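Local structure of peptidase, M20/M25/M40 family (Staphylococcus aureus, 4EWT) at residues 158-163 / 340-345; 272-277 / 291-296. The protein is a putative manganese-binding amidohydrolase of the M20 peptidase family, which probably hydrolyses N-acyl amino acids or related amides. All coordinates share one frame; numbering follows the deposited sequence.

Interaction 1. Residues 158-163 / 340-345; sequences DHVLGV and KERPSA
His159 meets Pro343 with both its ring and its backbone. Its CB lies near Pro343 O. CG follows with chi1 -67°, anti to the carbonyl carbon, which carries the imidazole over to the proline. There ND1 donates to Pro343 O at 3.3 Å; the N-H...O angle of 137° and a donor well above the carbonyl plane mark a bent bond. The same ND1 is 3.4 Å from Pro343 CG, and CE1, the next ring atom, also rests on that methylene, the two side chains crossing at about a right angle. Phe306 stacks on the imidazole, and Tyr387 meets it with nearly perpendicular planes.

Pro343 O also accepts a weak bond from Val160 N, and two further bonds continue the ladder: Ala345 N to Val160 O at 3.1 Å and Gly162 N to Ala345 O at 3.0 Å. This is parallel pairing, with Val160 opposite Ser344 and Leu161 opposite Ala345. It joins strands 159-166 and 344-350 as neighbours in the mixed sheet of the metal-binding domain, Gly162 lying about 11 Å from a manganese ion.

On the sheet face of Val160 and Ser344, Ser344 OG approaches Val160 CB to 3.6 Å while hydrogen-bonding to Arg342 O at 2.8 Å, a link that ties the strand start to the loop residue before Pro343. On the face of Leu161 and Ala345, Leu161 CD1 comes within 4.0 Å of Ala345 CB, and Val383 of helix 372-386 also touches Leu161. Arg342 sets its CB against Val160 CG2, while its guanidinium bonds to the carbonyls of Leu154 and Val157.

Interaction 2. Residues 272-277 / 291-296; sequences KEIKRL and LEYNDD. With PE7 (1-deoxy-1-thio-heptaethylene glycol), chain L.
Apolar contact between Lys275 and Leu291 is the closest approach between the two segments: Lys275 CG sits 3.6 Å from Leu291 CD2, the two side chains crossing at about a right angle. Beyond CG the lysine runs extended, bringing CE to 3.9 Å from Tyr293 CB. Ile274 CD1 reaches the edge of the tyrosine ring, 4.1 Å from Tyr293 CE1, near the ring plane. Tyr293 CG is anti to its backbone N (chi1 -162°), which directs the ring to the helix.

No hydrogen bond crosses between the segments. The helix segment 272-277 and strand segment 291-295 run antiparallel (175°), with axes 10.4 Å apart. Ile274 also touches Phe188 and Val259 of neighbouring strands, which places helix 264-285 on a face of the antiparallel sheet of the domain inserted in the M20 fold.

Ionic contacts lie on the helix itself. Lys275 NZ forms a salt bridge with Glu271. Arg276 grips Glu273 side-on: NE donates to OE1 and NH2 to OE2, each at 2.9 Å, with both acceptors near the guanidinium plane.

Packing completes the surroundings of Arg276: the glycol PE7 lies over one guanidinium face, its C20 3.5 Å from Arg276 NH2, and Met284 of the second subunit packs against Arg276.

Reading from the N terminus, strand 159-166 comes first, in the mixed sheet that belongs with the metal-binding domain. The chain then leaves for the antiparallel sheet, where helix 264-285 and strand 288-295 follow one another; interaction 2 closes a short loop inside this excursion, with 13 residues between its segments. The chain returns to the mixed sheet at strand 322-325 and then passes through helix 335-341 to strand 344-350, closing interaction 1 with 176 residues between its segments. Interaction 2 therefore nests within interaction 1 without crossing it. Their centres are 29 Å apart and their nearest atoms about 8 Å. One contact joins neighbouring strands within a sheet; the other seats a helix on a different sheet.

Interaction 1. Residues 158-163 / 340-345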
loop_
_atom_site.group_PDB
_atom_site.type_symbol
_atom_site.label_atom_id
_atom_site.label_comp_id
_atom_site.label_asym_id
_atom_site.label_seq_id
_atom_site.Cartn_x
_atom_site.Cartn_y
_atom_site.Cartn_z
ATOM N N ASP A 158 12.942 12.239 -48.692
ATOM C CA ASP A 158 13.733 11.052 -48.374
ATOM C C ASP A 158 14.148 10.982 -46.894
ATOM O O ASP A 158 14.001 9.937 -46.247
ATOM C CB ASP A 158 14.956 10.986 -49.301
ATOM C CG ASP A 158 14.577 10.742 -50.768
ATOM O OD1 ASP A 158 14.619 11.704 -51.572
ATOM O OD2 ASP A 158 14.241 9.585 -51.115
ATOM N N HIS A 159 14.655 12.093 -46.359
ATOM C CA HIS A 159 15.061 12.178 -44.950
ATOM C C HIS A 159 14.607 13.487 -44.299
ATOM O O HIS A 159 14.455 14.500 -44.984
ATOM C CB HIS A 159 16.583 12.080 -44.814
ATOM C CG HIS A 159 17.151 10.750 -45.197
ATOM N ND1 HIS A 159 17.268 9.705 -44.307
ATOM C CD2 HIS A 159 17.662 10.304 -46.368
ATOM C CE1 HIS A 159 17.816 8.669 -44.915
ATOM N NE2 HIS A 159 18.071 9.008 -46.166
ATOM N N VAL A 160 14.405 13.464 -42.977
ATOM C CA VAL A 160 14.083 14.681 -42.225
ATOM C C VAL A 160 15.170 14.961 -41.193
ATOM O O VAL A 160 15.638 14.056 -40.518
ATOM C CB VAL A 160 12.704 14.610 -41.519
ATOM C CG1 VAL A 160 12.280 16.003 -41.032
ATOM C CG2 VAL A 160 11.645 14.045 -42.449
ATOM N N LEU A 161 15.578 16.219 -41.089
ATOM C CA LEU A 161 16.518 16.631 -40.060
ATOM C C LEU A 161 15.889 17.750 -39.245
ATOM O O LEU A 161 15.193 18.605 -39.776
ATOM C CB LEU A 161 17.856 17.072 -40.681
ATOM C CG LEU A 161 18.953 17.635 -39.763
ATOM C CD1 LEU A 161 19.462 16.597 -38.779
ATOM C CD2 LEU A 161 20.113 18.186 -40.573
ATOM N N GLY A 162 16.098 17.712 -37.937
ATOM C CA GLY A 162 15.617 18.772 -37.072
ATOM C C GLY A 162 16.637 19.071 -36.005
ATOM O O GLY A 162 17.458 18.229 -35.652
ATOM N N VAL A 163 16.570 20.282 -35.481
ATOM C CA VAL A 163 17.488 20.724 -34.457
ATOM C C VAL A 163 16.662 21.346 -33.355
ATOM O O VAL A 163 15.665 22.016 -33.628
ATOM C CB VAL A 163 18.513 21.756 -35.007
ATOM C CG1 VAL A 163 19.156 22.556 -33.878
ATOM C CG2 VAL A 163 19.582 21.058 -35.816
ATOM N N LYS A 340 8.942 8.750 -37.660
ATOM C CA LYS A 340 8.254 7.472 -37.819
ATOM C C LYS A 340 7.759 7.257 -39.261
ATOM O O LYS A 340 7.474 6.124 -39.659
ATOM C CB LYS A 340 7.099 7.378 -36.816
ATOM C CG LYS A 340 6.672 5.964 -36.460
ATOM C CD LYS A 340 5.746 5.938 -35.235
ATOM C CE LYS A 340 4.539 6.875 -35.406
ATOM N NZ LYS A 340 3.544 6.363 -36.390
ATOM N N GLU A 341 7.663 8.341 -40.033
ATOM C CA GLU A 341 7.290 8.259 -41.451
ATOM C C GLU A 341 8.510 8.173 -42.363
ATOM O O GLU A 341 8.461 7.524 -43.402
ATOM C CB GLU A 341 6.427 9.453 -41.889
ATOM C CG GLU A 341 5.042 9.555 -41.247
ATOM C CD GLU A 341 4.089 8.430 -41.652
ATOM O OE1 GLU A 341 4.282 7.832 -42.730
ATOM O OE2 GLU A 341 3.137 8.148 -40.891
ATOM N N ARG A 342 9.586 8.856 -41.991
ATOM C CA ARG A 342 10.827 8.817 -42.760
ATOM C C ARG A 342 11.999 8.599 -41.815
ATOM O O ARG A 342 11.900 8.917 -40.636
ATOM C CB ARG A 342 11.030 10.130 -43.551
ATOM C CG ARG A 342 9.868 10.557 -44.440
ATOM C CD ARG A 342 9.682 9.653 -45.661
ATOM N NE ARG A 342 8.761 10.252 -46.628
ATOM C CZ ARG A 342 7.450 10.015 -46.685
ATOM N NH1 ARG A 342 6.869 9.174 -45.844
ATOM N NH2 ARG A 342 6.714 10.626 -47.597
ATOM N N PRO A 343 13.119 8.065 -42.327
ATOM C CA PRO A 343 14.328 8.025 -41.510
ATOM C C PRO A 343 14.772 9.448 -41.184
ATOM O O PRO A 343 14.913 10.285 -42.091
ATOM C CB PRO A 343 15.351 7.327 -42.416
ATOM C CG PRO A 343 14.798 7.407 -43.778
ATOM C CD PRO A 343 13.320 7.443 -43.645
ATOM N N SER A 344 14.946 9.736 -39.897
ATOM C CA SER A 344 15.218 11.108 -39.482
ATOM C C SER A 344 16.278 11.172 -38.396
ATOM O O SER A 344 16.643 10.147 -37.806
ATOM C CB SER A 344 13.935 11.786 -38.996
ATOM O OG SER A 344 12.849 11.472 -39.844
ATOM N N ALA A 345 16.774 12.389 -38.168
ATOM C CA ALA A 345 17.696 12.688 -37.087
ATOM C C ALA A 345 17.282 14.008 -36.448
ATOM O O ALA A 345 17.121 15.028 -37.127
ATOM C CB ALA A 345 19.115 12.773 -37.599
#

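Interaction 2. Residues 272-277 / 291-296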
loop_
_atom_site.group_PDB
_atom_site.type_symbol
_atom_site.label_atom_id
_atom_site.label_comp_id
_atom_site.label_asym_id
_atom_site.label_seq_id
_atom_site.Cartn_x
_atom_site.Cartn_y
_atom_site.Cartn_z
ATOM N N LYS A 272 -0.364 -1.883 -20.930
ATOM C CA LYS A 272 -0.841 -3.213 -20.574
ATOM C C LYS A 272 -0.935 -3.389 -19.059
ATOM O O LYS A 272 -1.926 -3.911 -18.550
ATOM C CB LYS A 272 0.059 -4.289 -21.201
ATOM C CG LYS A 272 -0.215 -5.726 -20.710
ATOM C CD LYS A 272 0.717 -6.733 -21.398
ATOM C CE LYS A 272 0.666 -8.079 -20.676
ATOM N NZ LYS A 272 1.452 -9.144 -21.383
ATOM N N GLU A 273 0.102 -2.950 -18.347
ATOM C CA GLU A 273 0.152 -3.109 -16.895
ATOM C C GLU A 273 -0.798 -2.192 -16.107
ATOM O O GLU A 273 -1.310 -2.587 -15.059
ATOM C CB GLU A 273 1.618 -3.039 -16.389
ATOM C CG GLU A 273 2.486 -4.219 -16.924
ATOM C CD GLU A 273 1.912 -5.604 -16.571
ATOM O OE1 GLU A 273 1.242 -5.714 -15.528
ATOM O OE2 GLU A 273 2.129 -6.592 -17.323
ATOM N N ILE A 274 -1.045 -0.985 -16.623
ATOM C CA ILE A 274 -1.996 -0.060 -16.003
ATOM C C ILE A 274 -3.408 -0.579 -16.238
ATOM O O ILE A 274 -4.249 -0.515 -15.344
ATOM C CB ILE A 274 -1.857 1.383 -16.575
ATOM C CG1 ILE A 274 -0.601 2.038 -16.016
ATOM C CG2 ILE A 274 -3.140 2.259 -16.291
ATOM C CD1 ILE A 274 -0.281 3.405 -16.620
ATOM N N LYS A 275 -3.662 -1.088 -17.445
ATOM C CA LYS A 275 -4.937 -1.753 -17.727
ATOM C C LYS A 275 -5.186 -2.976 -16.852
ATOM O O LYS A 275 -6.320 -3.204 -16.458
ATOM C CB LYS A 275 -5.084 -2.083 -19.226
ATOM C CG LYS A 275 -5.396 -0.844 -20.037
ATOM C CD LYS A 275 -5.306 -1.040 -21.565
ATOM C CE LYS A 275 -5.813 0.216 -22.271
ATOM N NZ LYS A 275 -5.906 0.040 -23.777
ATOM N N ARG A 276 -4.133 -3.727 -16.504
ATOM C CA ARG A 276 -4.270 -4.912 -15.626
ATOM C C ARG A 276 -4.622 -4.498 -14.200
ATOM O O ARG A 276 -5.500 -5.080 -13.554
ATOM C CB ARG A 276 -2.969 -5.741 -15.591
ATOM C CG ARG A 276 -3.135 -7.136 -14.909
ATOM C CD ARG A 276 -1.786 -7.659 -14.360
ATOM N NE ARG A 276 -0.777 -7.792 -15.402
ATOM C CZ ARG A 276 -0.596 -8.878 -16.152
ATOM N NH1 ARG A 276 -1.345 -9.981 -15.975
ATOM N NH2 ARG A 276 0.364 -8.875 -17.074
ATOM N N LEU A 277 -3.915 -3.500 -13.701
ATOM C CA LEU A 277 -4.223 -2.950 -12.385
ATOM C C LEU A 277 -5.606 -2.358 -12.306
ATOM O O LEU A 277 -6.276 -2.494 -11.296
ATOM C CB LEU A 277 -3.202 -1.908 -11.979
ATOM C CG LEU A 277 -1.814 -2.491 -11.761
ATOM C CD1 LEU A 277 -0.856 -1.311 -11.591
ATOM C CD2 LEU A 277 -1.802 -3.427 -10.539
ATOM N N LEU A 291 -11.676 3.336 -17.530
ATOM C CA LEU A 291 -10.379 3.768 -18.010
ATOM C C LEU A 291 -10.469 4.247 -19.460
ATOM O O LEU A 291 -10.993 3.542 -20.336
ATOM C CB LEU A 291 -9.373 2.628 -17.889
ATOM C CG LEU A 291 -7.887 2.906 -18.140
ATOM C CD1 LEU A 291 -7.348 3.926 -17.182
ATOM C CD2 LEU A 291 -7.096 1.596 -18.041
ATOM N N GLU A 292 -10.005 5.476 -19.676
ATOM C CA GLU A 292 -9.812 6.038 -21.007
ATOM C C GLU A 292 -8.291 6.186 -21.130
ATOM O O GLU A 292 -7.666 6.872 -20.334
ATOM C CB GLU A 292 -10.488 7.409 -21.122
ATOM C CG GLU A 292 -12.011 7.404 -20.903
ATOM C CD GLU A 292 -12.594 8.816 -20.720
ATOM O OE1 GLU A 292 -13.348 9.023 -19.739
ATOM O OE2 GLU A 292 -12.289 9.722 -21.544
ATOM N N TYR A 293 -7.701 5.510 -22.102
ATOM C CA TYR A 293 -6.264 5.497 -22.236
ATOM C C TYR A 293 -5.918 6.007 -23.637
ATOM O O TYR A 293 -6.225 5.355 -24.644
ATOM C CB TYR A 293 -5.728 4.074 -21.991
ATOM C CG TYR A 293 -4.245 4.038 -21.682
ATOM C CD1 TYR A 293 -3.793 3.898 -20.379
ATOM C CD2 TYR A 293 -3.296 4.172 -22.701
ATOM C CE1 TYR A 293 -2.426 3.881 -20.090
ATOM C CE2 TYR A 293 -1.925 4.163 -22.418
ATOM C CZ TYR A 293 -1.506 4.011 -21.118
ATOM O OH TYR A 293 -0.164 3.983 -20.838
ATOM N N ASN A 294 -5.303 7.188 -23.693
ATOM C CA ASN A 294 -5.101 7.901 -24.954
ATOM C C ASN A 294 -3.630 8.015 -25.268
ATOM O O ASN A 294 -2.892 8.744 -24.585
ATOM C CB ASN A 294 -5.710 9.310 -24.890
ATOM C CG ASN A 294 -7.231 9.296 -24.732
ATOM O OD1 ASN A 294 -7.931 8.441 -25.285
ATOM N ND2 ASN A 294 -7.748 10.267 -23.990
ATOM N N ASP A 295 -3.193 7.270 -26.275
ATOM C CA ASP A 295 -1.832 7.406 -26.773
ATOM C C ASP A 295 -1.602 8.819 -27.295
ATOM O O ASP A 295 -2.517 9.488 -27.795
ATOM C CB ASP A 295 -1.535 6.390 -27.884
ATOM C CG ASP A 295 -0.064 6.021 -27.945
ATOM O OD1 ASP A 295 0.618 6.147 -26.905
ATOM O OD2 ASP A 295 0.424 5.595 -29.017
ATOM N N ASP A 296 -0.367 9.266 -27.183
ATOM C CA ASP A 296 -0.027 10.601 -27.593
ATOM C C ASP A 296 1.344 10.436 -28.243
ATOM O O ASP A 296 1.672 9.326 -28.641
ATOM C CB ASP A 296 0.079 11.480 -26.348
ATOM C CG ASP A 296 0.224 12.908 -26.680
ATOM O OD1 ASP A 296 -0.689 13.456 -27.341
ATOM O OD2 ASP A 296 1.262 13.473 -26.293
HETATM S S1 PE7 L . 11.346 -18.645 -18.021
HETATM C C2 PE7 L . 10.825 -20.313 -18.580
HETATM C C3 PE7 L . 9.642 -20.855 -17.782
HETATM O O4 PE7 L . 8.451 -20.108 -18.104
HETATM C C5 PE7 L . 7.288 -20.882 -17.791
HETATM C C6 PE7 L . 6.395 -20.077 -16.870
HETATM O O7 PE7 L . 5.835 -19.056 -17.698
HETATM C C8 PE7 L . 5.087 -18.149 -16.878
HETATM C C9 PE7 L . 4.524 -16.989 -17.682
HETATM O O10 PE7 L . 5.433 -16.604 -18.687
HETATM C C11 PE7 L . 5.332 -15.202 -18.911
HETATM C C12 PE7 L . 6.659 -14.488 -18.776
HETATM O O13 PE7 L . 6.386 -13.301 -18.015
HETATM C C14 PE7 L . 7.546 -12.512 -17.772
HETATM C C15 PE7 L . 7.200 -11.712 -16.528
HETATM O O16 PE7 L . 5.918 -11.158 -16.740
HETATM C C17 PE7 L . 5.520 -10.369 -15.625
HETATM C C18 PE7 L . 4.029 -10.173 -15.761
HETATM O O19 PE7 L . 3.453 -11.330 -15.160
HETATM C C20 PE7 L . 2.049 -11.114 -14.982
HETATM C C21 PE7 L . 1.241 -12.394 -15.249
HETATM O O22 PE7 L . 1.776 -13.130 -16.359
#